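Local coordinates for protein Exo-beta-1,3-glucanase (Streptomyces sp. SirexAA-E, PDB 4PEY) that hydrolyses laminarin and laminarioligosaccharides from their non-reducing ends as a secreted exo-beta-1,3-glucanase, yielding glucose and laminaribiose, at residues I453-A458 with W492-Y497; G188-T193 with L526-G531; I396-V401 with G432-H437; T488-G493 with K521-L526. The protein carries 1 engineered substitution. One frame throughout, in Å; residues are numbered along the deposited sequence.

Contact 1: residues I453-A458 with W492-Y497. Engineered in segment 453-458: Ala458 (natural residue Glu).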
loop_
_atom_site.group_PDB
_atom_site.type_symbol
_atom_site.label_atom_id
_atom_site.label_comp_id
_atom_site.label_asym_id
_atom_site.label_seq_id
_atom_site.Cartn_x
_atom_site.Cartn_y
_atom_site.Cartn_z
ATOM N N ILE A 453 -5.669 1.206 11.428
ATOM C CA ILE A 453 -5.814 -0.232 11.563
ATOM C C ILE A 453 -4.712 -0.862 10.721
ATOM O O ILE A 453 -4.730 -0.760 9.493
ATOM C CB ILE A 453 -7.202 -0.723 11.118
ATOM C CG1 ILE A 453 -8.293 -0.081 11.984
ATOM C CG2 ILE A 453 -7.288 -2.251 11.220
ATOM C CD1 ILE A 453 -9.688 -0.298 11.453
ATOM N N PHE A 454 -3.754 -1.468 11.430
ATOM C CA PHE A 454 -2.487 -2.025 10.935
ATOM C C PHE A 454 -1.431 -0.970 10.579
ATOM O O PHE A 454 -1.620 -0.140 9.685
ATOM C CB PHE A 454 -2.664 -2.947 9.721
ATOM C CG PHE A 454 -1.362 -3.578 9.280
ATOM C CD1 PHE A 454 -0.956 -4.804 9.798
ATOM C CD2 PHE A 454 -0.527 -2.927 8.379
ATOM C CE1 PHE A 454 0.253 -5.376 9.409
ATOM C CE2 PHE A 454 0.679 -3.483 7.998
ATOM C CZ PHE A 454 1.068 -4.713 8.503
ATOM N N TYR A 455 -0.293 -1.055 11.258
ATOM C CA TYR A 455 0.865 -0.234 10.930
ATOM C C TYR A 455 2.110 -1.098 10.900
ATOM O O TYR A 455 2.331 -1.911 11.804
ATOM C CB TYR A 455 1.047 0.898 11.946
ATOM C CG TYR A 455 2.208 1.832 11.660
ATOM C CD1 TYR A 455 2.299 2.499 10.444
ATOM C CD2 TYR A 455 3.201 2.069 12.617
ATOM C CE1 TYR A 455 3.345 3.369 10.175
ATOM C CE2 TYR A 455 4.255 2.952 12.365
ATOM C CZ TYR A 455 4.321 3.601 11.143
ATOM O OH TYR A 455 5.353 4.476 10.868
ATOM N N GLN A 456 2.916 -0.927 9.856
ATOM C CA GLN A 456 4.235 -1.556 9.791
ATOM C C GLN A 456 5.284 -0.500 9.507
ATOM O O GLN A 456 5.183 0.238 8.517
ATOM C CB GLN A 456 4.295 -2.649 8.716
ATOM C CG GLN A 456 5.652 -3.407 8.689
ATOM C CD GLN A 456 6.692 -2.778 7.770
ATOM O OE1 GLN A 456 6.410 -2.467 6.607
ATOM N NE2 GLN A 456 7.906 -2.583 8.294
ATOM N N ASN A 457 6.282 -0.422 10.384
ATOM C CA ASN A 457 7.408 0.470 10.201
ATOM C C ASN A 457 8.728 -0.251 10.403
ATOM O O ASN A 457 8.809 -1.202 11.184
ATOM C CB ASN A 457 7.330 1.645 11.176
ATOM C CG ASN A 457 8.661 2.357 11.332
ATOM O OD1 ASN A 457 9.461 2.035 12.218
ATOM N ND2 ASN A 457 8.913 3.329 10.463
ATOM N N ALA A 458 9.755 0.192 9.683
ATOM C CA ALA A 458 11.131 -0.084 10.077
ATOM C C ALA A 458 11.837 1.253 10.100
ATOM O O ALA A 458 11.602 2.093 9.227
ATOM C CB ALA A 458 11.819 -1.057 9.126
ATOM N N TRP A 492 -4.671 0.235 16.107
ATOM C CA TRP A 492 -4.728 -1.212 16.330
ATOM C C TRP A 492 -3.673 -1.954 15.507
ATOM O O TRP A 492 -3.616 -1.773 14.286
ATOM C CB TRP A 492 -6.086 -1.789 15.921
ATOM C CG TRP A 492 -7.329 -1.387 16.666
ATOM C CD1 TRP A 492 -7.974 -2.116 17.631
ATOM C CD2 TRP A 492 -8.142 -0.225 16.433
ATOM N NE1 TRP A 492 -9.115 -1.467 18.031
ATOM C CE2 TRP A 492 -9.245 -0.304 17.314
ATOM C CE3 TRP A 492 -8.040 0.872 15.574
ATOM C CZ2 TRP A 492 -10.237 0.678 17.365
ATOM C CZ3 TRP A 492 -9.024 1.853 15.625
ATOM C CH2 TRP A 492 -10.112 1.746 16.514
ATOM N N GLY A 493 -2.887 -2.824 16.148
ATOM C CA GLY A 493 -2.027 -3.756 15.427
ATOM C C GLY A 493 -0.858 -3.061 14.751
ATOM O O GLY A 493 -0.794 -2.975 13.517
ATOM N N MET A 494 0.083 -2.578 15.558
ATOM C CA MET A 494 1.100 -1.658 15.056
ATOM C C MET A 494 2.491 -2.056 15.510
ATOM O O MET A 494 2.717 -2.278 16.699
ATOM C CB MET A 494 0.794 -0.232 15.527
ATOM C CG MET A 494 -0.661 0.181 15.309
ATOM S SD MET A 494 -1.064 1.805 15.963
ATOM C CE MET A 494 -0.231 2.827 14.799
ATOM N N GLY A 495 3.424 -2.114 14.562
ATOM C CA GLY A 495 4.788 -2.525 14.860
ATOM C C GLY A 495 5.853 -1.647 14.234
ATOM O O GLY A 495 5.697 -1.179 13.099
ATOM N N SER A 496 6.935 -1.428 14.981
ATOM C CA SER A 496 8.111 -0.714 14.487
ATOM C C SER A 496 9.353 -1.567 14.719
ATOM O O SER A 496 9.544 -2.067 15.825
ATOM C CB SER A 496 8.259 0.641 15.192
ATOM O OG SER A 496 9.472 1.290 14.830
ATOM N N TYR A 497 10.185 -1.732 13.689
ATOM C CA TYR A 497 11.370 -2.599 13.777
ATOM C C TYR A 497 12.640 -1.780 13.565
ATOM O O TYR A 497 12.632 -0.819 12.795
ATOM C CB TYR A 497 11.313 -3.738 12.746
ATOM C CG TYR A 497 9.930 -4.311 12.531
ATOM C CD1 TYR A 497 9.074 -4.559 13.605
ATOM C CD2 TYR A 497 9.473 -4.601 11.251
ATOM C CE1 TYR A 497 7.797 -5.058 13.407
ATOM C CE2 TYR A 497 8.199 -5.093 11.044
ATOM C CZ TYR A 497 7.370 -5.334 12.125
ATOM O OH TYR A 497 6.097 -5.835 11.916
HETATM O O HOH W 1 3.596 -4.535 11.855
#
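Tyr455 and Met494 pair near the start of two parallel strands, just past the corner, linked by five backbone hydrogen bonds. Phe454 N reaches Trp492 O and Tyr455 N reaches Gly493 O at the corner; beyond it Tyr455 O receives Gly495 N, Gly495 O receives Asn457 N, and Asn457 O receives Tyr497 N. Gly493 turns the corner at positive phi, a shape a residue without CB adopts easily.

Polar side chains meet on the face of Asn457 and Ser496. Ser496 OG donates to Asn457 OD1 at 2.7 Å, tilted 25° from the amide's carbonyl plane, while Asn457 ND2 goes to Val435 O. Each half of the amide thus has a partner, which fixes its rotation. On the other face, Gln456 NE2 approaches Tyr497 CE2 to 3.7 Å, its amide plane 23° from the ring, and hydrogen-bonds to Glu436; OE1 is held by Gln130. A water donates to both Tyr455 O and Tyr497 OH, the hydroxyl being also hydrogen-bonded to Gln174.

Among apolar groups, Met494, bent at its last torsion (chi3 72°), curls its CE back to 3.7 Å from Tyr455 CB, and Ile453 CG1 touches Trp492 CE3 at 3.7 Å.

Ala458, engineered in place of the natural Glu inferred to be the proton donor, ends the strand. The parallel ladder is that of a beta-helix, leading into the active site of a family 55 glycoside hydrolase.

Contact 2: residues G188-T193 with L526-G531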
loop_
_atom_site.group_PDB
_atom_site.type_symbol
_atom_site.label_atom_id
_atom_site.label_comp_id
_atom_site.label_asym_id
_atom_site.label_seq_id
_atom_site.Cartn_x
_atom_site.Cartn_y
_atom_site.Cartn_z
ATOM N N GLY A 188 0.300 -16.804 13.099
ATOM C CA GLY A 188 0.731 -15.420 13.193
ATOM C C GLY A 188 2.165 -15.385 13.683
ATOM O O GLY A 188 2.564 -16.228 14.481
ATOM N N VAL A 189 2.942 -14.419 13.204
ATOM C CA VAL A 189 4.350 -14.307 13.576
ATOM C C VAL A 189 4.545 -13.109 14.512
ATOM O O VAL A 189 4.703 -13.307 15.720
ATOM C CB VAL A 189 5.239 -14.214 12.321
ATOM C CG1 VAL A 189 6.708 -14.014 12.693
ATOM C CG2 VAL A 189 5.068 -15.491 11.499
ATOM N N TRP A 190 4.495 -11.882 13.983
ATOM C CA TRP A 190 4.592 -10.692 14.844
ATOM C C TRP A 190 3.302 -9.874 14.930
ATOM O O TRP A 190 2.993 -9.324 15.990
ATOM C CB TRP A 190 5.710 -9.752 14.379
ATOM C CG TRP A 190 7.093 -10.343 14.415
ATOM C CD1 TRP A 190 7.508 -11.458 15.088
ATOM C CD2 TRP A 190 8.231 -9.855 13.703
ATOM N NE1 TRP A 190 8.844 -11.684 14.847
ATOM C CE2 TRP A 190 9.313 -10.709 14.004
ATOM C CE3 TRP A 190 8.445 -8.761 12.859
ATOM C CZ2 TRP A 190 10.585 -10.520 13.468
ATOM C CZ3 TRP A 190 9.705 -8.569 12.332
ATOM C CH2 TRP A 190 10.763 -9.445 12.638
ATOM N N ASN A 191 2.559 -9.774 13.827
ATOM C CA ASN A 191 1.399 -8.881 13.800
ATOM C C ASN A 191 0.467 -9.193 12.648
ATOM O O ASN A 191 0.637 -8.655 11.554
ATOM C CB ASN A 191 1.854 -7.415 13.708
ATOM C CG ASN A 191 0.693 -6.440 13.503
ATOM O OD1 ASN A 191 -0.452 -6.731 13.846
ATOM N ND2 ASN A 191 0.993 -5.280 12.917
ATOM N N MET A 192 -0.492 -10.061 12.857
ATOM C CA MET A 192 -1.536 -10.308 11.897
ATOM C C MET A 192 -2.829 -9.615 12.306
ATOM O O MET A 192 -3.402 -9.917 13.324
ATOM C CB MET A 192 -1.778 -11.817 11.723
ATOM C CG MET A 192 -0.800 -12.594 10.848
ATOM S SD MET A 192 0.990 -12.280 11.080
ATOM C CE MET A 192 1.663 -13.249 9.735
ATOM N N THR A 193 -3.220 -8.635 11.521
ATOM C CA THR A 193 -4.379 -7.807 11.829
ATOM C C THR A 193 -5.505 -8.039 10.808
ATOM O O THR A 193 -5.257 -8.206 9.601
ATOM C CB THR A 193 -3.981 -6.303 11.879
ATOM O OG1 THR A 193 -3.072 -6.091 12.964
ATOM C CG2 THR A 193 -5.193 -5.389 12.064
ATOM N N LEU A 526 3.918 -3.237 19.205
ATOM C CA LEU A 526 5.160 -3.986 19.384
ATOM C C LEU A 526 6.339 -3.277 18.745
ATOM O O LEU A 526 6.183 -2.539 17.761
ATOM C CB LEU A 526 4.988 -5.402 18.815
ATOM C CG LEU A 526 4.639 -5.504 17.326
ATOM C CD1 LEU A 526 5.514 -6.498 16.554
ATOM C CD2 LEU A 526 3.141 -5.758 17.150
ATOM N N VAL A 527 7.516 -3.486 19.328
ATOM C CA VAL A 527 8.762 -3.076 18.688
ATOM C C VAL A 527 9.710 -4.272 18.637
ATOM O O VAL A 527 9.645 -5.177 19.475
ATOM C CB VAL A 527 9.434 -1.871 19.402
ATOM C CG1 VAL A 527 8.516 -0.649 19.362
ATOM C CG2 VAL A 527 9.835 -2.217 20.845
ATOM N N VAL A 528 10.572 -4.293 17.626
ATOM C CA VAL A 528 11.444 -5.442 17.405
ATOM C C VAL A 528 12.804 -4.973 16.915
ATOM O O VAL A 528 12.878 -4.177 15.968
ATOM C CB VAL A 528 10.874 -6.433 16.347
ATOM C CG1 VAL A 528 11.651 -7.739 16.392
ATOM C CG2 VAL A 528 9.374 -6.686 16.535
ATOM N N SER A 529 13.871 -5.442 17.563
ATOM C CA SER A 529 15.217 -5.266 17.030
ATOM C C SER A 529 15.561 -6.445 16.143
ATOM O O SER A 529 15.465 -7.591 16.575
ATOM C CB SER A 529 16.254 -5.154 18.153
ATOM O OG SER A 529 17.575 -5.250 17.638
ATOM N N LEU A 530 15.980 -6.167 14.912
ATOM C CA LEU A 530 16.325 -7.239 13.990
ATOM C C LEU A 530 17.781 -7.664 14.221
ATOM O O LEU A 530 18.729 -6.964 13.841
ATOM C CB LEU A 530 16.081 -6.794 12.538
ATOM C CG LEU A 530 14.675 -6.217 12.279
ATOM C CD1 LEU A 530 14.524 -5.736 10.845
ATOM C CD2 LEU A 530 13.583 -7.235 12.642
ATOM N N GLY A 531 17.957 -8.804 14.880
ATOM C CA GLY A 531 19.285 -9.363 15.082
ATOM C C GLY A 531 20.202 -8.550 15.987
ATOM O O GLY A 531 21.424 -8.597 15.846
#
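Trp190 has CG anti to its carbonyl carbon (chi1 -62°), which sends the indole out over the strand 526-529, whereas Leu526 holds its CG between backbone N and carbonyl carbon (chi1 60°), lifting both methyls toward the Trp190 backbone. The two segments belong to different halves of this family 55 enzyme, each built of parallel beta-helix coils, and the contact is a seam between them made of apolar side chains.

Leu526 forks at its tip: CD1 lies 3.9 Å from Trp190 CB, and CD2 lies 4.0 Å from Asn191 CB. A branched aliphatic chain suits this place because its two methyls can touch two neighbouring residues at once. Replacing it with an alanine would probably open a gap beneath Trp190 CB and Asn191 CB, leaving the base of the indole less firmly held.

Val528 sets its methyls over one face of the indole, CG1 being 4.2 Å from Trp190 CZ2. A broad flat ring is well matched to such a blunt beta-branched side chain. Tyr497 meets the same indole edge-to-face. Leu530, which also touches a bound glucose, meets the far end of the ring system: its CD2 packs obliquely, 3.6 Å from Trp190 CH2.

Contact 3: residues I396-V401 with G432-H437. With BGC (beta-D-glucopyranose), chain B.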
loop_
_atom_site.group_PDB
_atom_site.type_symbol
_atom_site.label_atom_id
_atom_site.label_comp_id
_atom_site.label_asym_id
_atom_site.label_seq_id
_atom_site.Cartn_x
_atom_site.Cartn_y
_atom_site.Cartn_z
ATOM N N ILE A 396 -7.029 6.454 3.839
ATOM C CA ILE A 396 -5.776 5.954 3.297
ATOM C C ILE A 396 -5.827 4.440 3.399
ATOM O O ILE A 396 -5.645 3.883 4.483
ATOM C CB ILE A 396 -4.550 6.491 4.064
ATOM C CG1 ILE A 396 -4.629 8.014 4.209
ATOM C CG2 ILE A 396 -3.258 6.065 3.373
ATOM C CD1 ILE A 396 -4.602 8.747 2.903
ATOM N N ASP A 397 -6.118 3.777 2.288
ATOM C CA ASP A 397 -6.348 2.334 2.302
ATOM C C ASP A 397 -5.305 1.629 1.445
ATOM O O ASP A 397 -5.457 1.502 0.231
ATOM C CB ASP A 397 -7.786 2.039 1.838
ATOM C CG ASP A 397 -8.050 0.561 1.626
ATOM O OD1 ASP A 397 -7.672 -0.252 2.496
ATOM O OD2 ASP A 397 -8.652 0.215 0.586
ATOM N N HIS A 398 -4.259 1.171 2.134
ATOM C CA HIS A 398 -3.000 0.631 1.596
ATOM C C HIS A 398 -2.074 1.671 0.985
ATOM O O HIS A 398 -2.245 2.114 -0.158
ATOM C CB HIS A 398 -3.216 -0.471 0.564
ATOM C CG HIS A 398 -1.982 -1.284 0.328
ATOM N ND1 HIS A 398 -1.711 -1.922 -0.865
ATOM C CD2 HIS A 398 -0.936 -1.551 1.148
ATOM C CE1 HIS A 398 -0.553 -2.558 -0.763
ATOM N NE2 HIS A 398 -0.063 -2.346 0.443
ATOM N N THR A 399 -1.079 2.057 1.772
ATOM C CA THR A 399 0.017 2.860 1.259
ATOM C C THR A 399 1.337 2.260 1.740
ATOM O O THR A 399 1.393 1.632 2.795
ATOM C CB THR A 399 -0.106 4.342 1.696
ATOM O OG1 THR A 399 0.877 5.120 1.016
ATOM C CG2 THR A 399 0.084 4.501 3.181
ATOM N N TRP A 400 2.376 2.407 0.919
ATOM C CA TRP A 400 3.751 2.130 1.321
ATOM C C TRP A 400 4.534 3.374 1.007
ATOM O O TRP A 400 4.684 3.740 -0.164
ATOM C CB TRP A 400 4.359 0.935 0.581
ATOM C CG TRP A 400 5.745 0.482 1.071
ATOM C CD1 TRP A 400 6.216 0.476 2.360
ATOM C CD2 TRP A 400 6.810 -0.051 0.258
ATOM N NE1 TRP A 400 7.506 -0.039 2.396
ATOM C CE2 TRP A 400 7.884 -0.372 1.119
ATOM C CE3 TRP A 400 6.947 -0.302 -1.112
ATOM C CZ2 TRP A 400 9.073 -0.930 0.651
ATOM C CZ3 TRP A 400 8.141 -0.852 -1.579
ATOM C CH2 TRP A 400 9.192 -1.142 -0.700
ATOM N N VAL A 401 5.023 4.024 2.055
ATOM C CA VAL A 401 5.781 5.252 1.918
ATOM C C VAL A 401 7.184 4.896 2.392
ATOM O O VAL A 401 7.395 4.613 3.570
ATOM C CB VAL A 401 5.133 6.398 2.734
ATOM C CG1 VAL A 401 5.950 7.677 2.636
ATOM C CG2 VAL A 401 3.712 6.627 2.249
ATOM N N GLY A 432 -4.074 -0.371 6.694
ATOM C CA GLY A 432 -2.943 -0.935 5.971
ATOM C C GLY A 432 -1.854 0.091 5.698
ATOM O O GLY A 432 -1.536 0.387 4.544
ATOM N N LEU A 433 -1.271 0.620 6.770
ATOM C CA LEU A 433 -0.300 1.703 6.682
ATOM C C LEU A 433 1.132 1.176 6.826
ATOM O O LEU A 433 1.480 0.619 7.858
ATOM C CB LEU A 433 -0.602 2.743 7.764
ATOM C CG LEU A 433 0.256 4.000 7.891
ATOM C CD1 LEU A 433 0.112 4.846 6.650
ATOM C CD2 LEU A 433 -0.164 4.794 9.133
ATOM N N PHE A 434 1.945 1.335 5.783
ATOM C CA PHE A 434 3.326 0.845 5.778
ATOM C C PHE A 434 4.239 2.040 5.522
ATOM O O PHE A 434 4.168 2.632 4.446
ATOM C CB PHE A 434 3.565 -0.196 4.671
ATOM C CG PHE A 434 2.698 -1.439 4.738
ATOM C CD1 PHE A 434 1.350 -1.391 4.408
ATOM C CD2 PHE A 434 3.268 -2.677 5.035
ATOM C CE1 PHE A 434 0.571 -2.537 4.431
ATOM C CE2 PHE A 434 2.507 -3.836 5.042
ATOM C CZ PHE A 434 1.148 -3.770 4.736
ATOM N N VAL A 435 5.082 2.411 6.483
ATOM C CA VAL A 435 5.941 3.592 6.323
ATOM C C VAL A 435 7.311 3.301 6.920
ATOM O O VAL A 435 7.391 2.890 8.081
ATOM C CB VAL A 435 5.338 4.853 7.006
ATOM C CG1 VAL A 435 6.180 6.094 6.683
ATOM C CG2 VAL A 435 3.890 5.074 6.573
ATOM N N GLU A 436 8.381 3.507 6.145
ATOM C CA GLU A 436 9.718 3.040 6.561
ATOM C C GLU A 436 10.906 3.929 6.222
ATOM O O GLU A 436 10.983 4.489 5.121
ATOM C CB GLU A 436 10.027 1.677 5.942
ATOM C CG GLU A 436 8.974 0.600 6.098
ATOM C CD GLU A 436 9.488 -0.698 5.541
ATOM O OE1 GLU A 436 9.556 -0.809 4.293
ATOM O OE2 GLU A 436 9.885 -1.577 6.347
ATOM N N HIS A 437 11.828 4.007 7.190
ATOM C CA HIS A 437 13.227 4.428 7.039
ATOM C C HIS A 437 13.474 5.941 7.005
ATOM O O HIS A 437 14.579 6.366 6.666
ATOM C CB HIS A 437 13.866 3.802 5.786
ATOM C CG HIS A 437 13.705 2.315 5.686
ATOM N ND1 HIS A 437 14.024 1.448 6.713
ATOM C CD2 HIS A 437 13.262 1.539 4.664
ATOM C CE1 HIS A 437 13.776 0.207 6.332
ATOM N NE2 HIS A 437 13.308 0.236 5.096
HETATM C C2 BGC B . 12.249 -3.800 5.032
HETATM C C3 BGC B . 12.218 -3.187 3.636
HETATM C C4 BGC B . 13.578 -3.350 2.975
HETATM C C5 BGC B . 13.963 -4.820 2.955
HETATM C C6 BGC B . 15.303 -5.022 2.266
HETATM C C1 BGC B . 12.865 -5.201 5.033
HETATM O O2 BGC B . 10.928 -3.838 5.555
HETATM O O3 BGC B . 11.910 -1.812 3.724
HETATM O O4 BGC B . 13.561 -2.823 1.669
HETATM O O5 BGC B . 14.069 -5.259 4.289
HETATM O O6 BGC B . 16.331 -4.509 3.083
#
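Glu436 and Trp400 meet where two neighbouring coils of the parallel beta-helix reach the substrate pocket. The strands 399-401 and 433-436 run parallel, their axes 4.7 Å apart, and Glu436 N donates to Val401 O.

From this backbone the Glu436 side chain runs outward. Its CB lies over one face of the His437 ring. CG, anti to the carbonyl carbon (chi1 -50°), passes 4.0 Å from Trp400 NE1, and the chain then runs extended (chi2 -175°) to bring the carboxylate up to the sugar. OE1 takes two donors: Trp400 NE1 at 2.9 Å, which lies on the anti side but 33° out of the carboxylate plane, and O3 of the bound glucose at 2.6 Å. OE2 accepts glucose O2 and is also bonded by Gln456 NE2. A carboxylate suits this place because its two oxygens can grip adjacent sugar hydroxyls while protein N-H groups hold it.

Next to the pocket the packing is largely of carbon atoms. Phe434 CB touches Trp400 CD1 at 3.6 Å, and Phe434 CE1 lies near the edge of the His398 ring, whose ND1 is held by Asp370. On the other face Thr399 CG2 is pressed tightly against Leu433 CD1, at 3.5 Å.

Asp405, Trp402 and Gln130 also bond this glucose, and His437 adds a further hold, NE2 donating to its O3 at 2.8 Å.

Contact 4: residues T488-G493 with K521-L526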
loop_
_atom_site.group_PDB
_atom_site.type_symbol
_atom_site.label_atom_id
_atom_site.label_comp_id
_atom_site.label_asym_id
_atom_site.label_seq_id
_atom_site.Cartn_x
_atom_site.Cartn_y
_atom_site.Cartn_z
ATOM N N THR A 488 -8.200 12.904 20.790
ATOM C CA THR A 488 -8.783 11.616 20.428
ATOM C C THR A 488 -7.996 10.954 19.302
ATOM O O THR A 488 -7.700 11.590 18.293
ATOM C CB THR A 488 -10.265 11.775 20.001
ATOM O OG1 THR A 488 -10.975 12.516 21.001
ATOM C CG2 THR A 488 -10.927 10.418 19.820
ATOM N N HIS A 489 -7.664 9.681 19.482
ATOM C CA HIS A 489 -6.927 8.906 18.490
ATOM C C HIS A 489 -7.061 7.440 18.842
ATOM O O HIS A 489 -7.166 7.103 20.010
ATOM C CB HIS A 489 -5.438 9.290 18.452
ATOM C CG HIS A 489 -4.704 8.722 17.275
ATOM N ND1 HIS A 489 -4.641 9.372 16.062
ATOM C CD2 HIS A 489 -4.024 7.561 17.120
ATOM C CE1 HIS A 489 -3.952 8.633 15.206
ATOM N NE2 HIS A 489 -3.558 7.533 15.823
ATOM N N GLU A 490 -7.044 6.559 17.851
ATOM C CA GLU A 490 -7.039 5.137 18.172
ATOM C C GLU A 490 -6.303 4.337 17.107
ATOM O O GLU A 490 -6.501 4.541 15.908
ATOM C CB GLU A 490 -8.475 4.625 18.359
ATOM C CG GLU A 490 -8.561 3.305 19.108
ATOM C CD GLU A 490 -9.945 3.031 19.678
ATOM O OE1 GLU A 490 -10.915 3.729 19.292
ATOM O OE2 GLU A 490 -10.058 2.103 20.512
ATOM N N GLY A 491 -5.428 3.441 17.555
ATOM C CA GLY A 491 -4.682 2.585 16.650
ATOM C C GLY A 491 -4.697 1.134 17.090
ATOM O O GLY A 491 -4.730 0.837 18.290
ATOM N N TRP A 492 -4.671 0.235 16.107
ATOM C CA TRP A 492 -4.728 -1.212 16.330
ATOM C C TRP A 492 -3.673 -1.954 15.507
ATOM O O TRP A 492 -3.616 -1.773 14.286
ATOM C CB TRP A 492 -6.086 -1.789 15.921
ATOM C CG TRP A 492 -7.329 -1.387 16.666
ATOM C CD1 TRP A 492 -7.974 -2.116 17.631
ATOM C CD2 TRP A 492 -8.142 -0.225 16.433
ATOM N NE1 TRP A 492 -9.115 -1.467 18.031
ATOM C CE2 TRP A 492 -9.245 -0.304 17.314
ATOM C CE3 TRP A 492 -8.040 0.872 15.574
ATOM C CZ2 TRP A 492 -10.237 0.678 17.365
ATOM C CZ3 TRP A 492 -9.024 1.853 15.625
ATOM C CH2 TRP A 492 -10.112 1.746 16.514
ATOM N N GLY A 493 -2.887 -2.824 16.148
ATOM C CA GLY A 493 -2.027 -3.756 15.427
ATOM C C GLY A 493 -0.858 -3.061 14.751
ATOM O O GLY A 493 -0.794 -2.975 13.517
ATOM N N LYS A 521 -5.926 6.100 22.421
ATOM C CA LYS A 521 -5.837 4.689 22.784
ATOM C C LYS A 521 -5.114 3.860 21.744
ATOM O O LYS A 521 -5.279 4.081 20.541
ATOM C CB LYS A 521 -7.246 4.109 23.000
ATOM C CG LYS A 521 -8.024 4.808 24.098
ATOM C CD LYS A 521 -9.314 4.087 24.460
ATOM C CE LYS A 521 -10.222 3.911 23.276
ATOM N NZ LYS A 521 -11.529 3.351 23.726
ATOM N N PHE A 522 -4.319 2.900 22.212
ATOM C CA PHE A 522 -3.673 1.941 21.315
ATOM C C PHE A 522 -3.918 0.509 21.745
ATOM O O PHE A 522 -4.042 0.208 22.940
ATOM C CB PHE A 522 -2.161 2.201 21.219
ATOM C CG PHE A 522 -1.827 3.478 20.518
ATOM C CD1 PHE A 522 -1.536 4.623 21.240
ATOM C CD2 PHE A 522 -1.847 3.548 19.132
ATOM C CE1 PHE A 522 -1.252 5.815 20.591
ATOM C CE2 PHE A 522 -1.568 4.737 18.477
ATOM C CZ PHE A 522 -1.258 5.867 19.205
ATOM N N HIS A 523 -3.986 -0.363 20.750
ATOM C CA HIS A 523 -4.205 -1.779 20.976
ATOM C C HIS A 523 -3.179 -2.574 20.205
ATOM O O HIS A 523 -3.047 -2.391 19.000
ATOM C CB HIS A 523 -5.613 -2.186 20.538
ATOM C CG HIS A 523 -6.680 -1.252 21.011
ATOM N ND1 HIS A 523 -7.225 -1.328 22.276
ATOM C CD2 HIS A 523 -7.299 -0.218 20.392
ATOM C CE1 HIS A 523 -8.135 -0.379 22.414
ATOM N NE2 HIS A 523 -8.204 0.303 21.285
ATOM N N ASP A 524 -2.463 -3.448 20.910
ATOM C CA ASP A 524 -1.524 -4.386 20.300
ATOM C C ASP A 524 -0.377 -3.661 19.584
ATOM O O ASP A 524 -0.294 -3.642 18.353
ATOM C CB ASP A 524 -2.255 -5.338 19.335
ATOM C CG ASP A 524 -3.384 -6.108 20.001
ATOM O OD1 ASP A 524 -3.498 -6.054 21.240
ATOM O OD2 ASP A 524 -4.160 -6.787 19.281
ATOM N N LEU A 525 0.508 -3.079 20.389
ATOM C CA LEU A 525 1.735 -2.438 19.915
ATOM C C LEU A 525 2.932 -3.363 20.087
ATOM O O LEU A 525 2.981 -4.161 21.028
ATOM C CB LEU A 525 2.006 -1.150 20.690
ATOM C CG LEU A 525 0.944 -0.054 20.658
ATOM C CD1 LEU A 525 1.396 1.132 21.495
ATOM C CD2 LEU A 525 0.659 0.363 19.226
ATOM N N LEU A 526 3.918 -3.237 19.205
ATOM C CA LEU A 526 5.160 -3.986 19.384
ATOM C C LEU A 526 6.339 -3.277 18.745
ATOM O O LEU A 526 6.183 -2.539 17.761
ATOM C CB LEU A 526 4.988 -5.402 18.815
ATOM C CG LEU A 526 4.639 -5.504 17.326
ATOM C CD1 LEU A 526 5.514 -6.498 16.554
ATOM C CD2 LEU A 526 3.141 -5.758 17.150
HETATM O O HOH W 2 -12.871 3.827 21.274
#
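His523 overlaps the five-membered ring of Trp492 in an offset stack, the centroids 4.4 Å apart and the planes 25° from parallel. Its CD2 lies over the indole face, 3.2 Å from Trp492 NE1. The aliphatic CG of Glu490 lies against the same face, so the indole floors the Glu490-His523 pair.

Glu490 reaches across from the neighbouring strand with CG anti to the backbone N (chi1 -162°) and the chain extended beyond it. OE2 accepts His523 NE2 at 2.7 Å through its anti lone pair, with the oxygen near the imidazole plane. Lys521 runs alongside; its NZ makes only a long salt bridge to OE2, 3.7 Å, while a water joins NZ to Glu490 OE1. A glutamine in place of Glu490 would probably leave Lys521 without its countercharge and weaken the hold on His523.

On the opposite face Phe522 CD2 packs 3.9 Å from Gly491 CA, where a side chain would clash with the ring. Four backbone hydrogen bonds tie the parallel strands together, including Gly493 N to His523 O.

Both charged chains lie in a partly exposed setting, away from the sugar-binding sites; the carboxylate between Lys521 and His523 would be expected to stay ionised and to favour a protonated imidazole.

Overall arrangement
Contacts 1, 3 and 4 are ladders between successive parallel strands of the C-terminal beta-helix, whereas contact 2 joins that half to Trp190 and the start of strand 191-198 in the other half by apolar packing, without backbone pairing. Contacts 1, 2 and 3 are buried: contact 1 adds amide and hydroxyl bonds to its ladder, and contact 3, nearest the centre of the chain, turns a carboxylate to the sugar. Contact 4 is partly exposed and relies on charge and ring stacking. Contacts 1 and 4 share Trp492 and Gly493, and contacts 2 and 4 share Leu526. Asn191 ND2 in contact 2 also approaches Gly493 O, while contact 3 touches contact 1 through His437 N and Ala458 O.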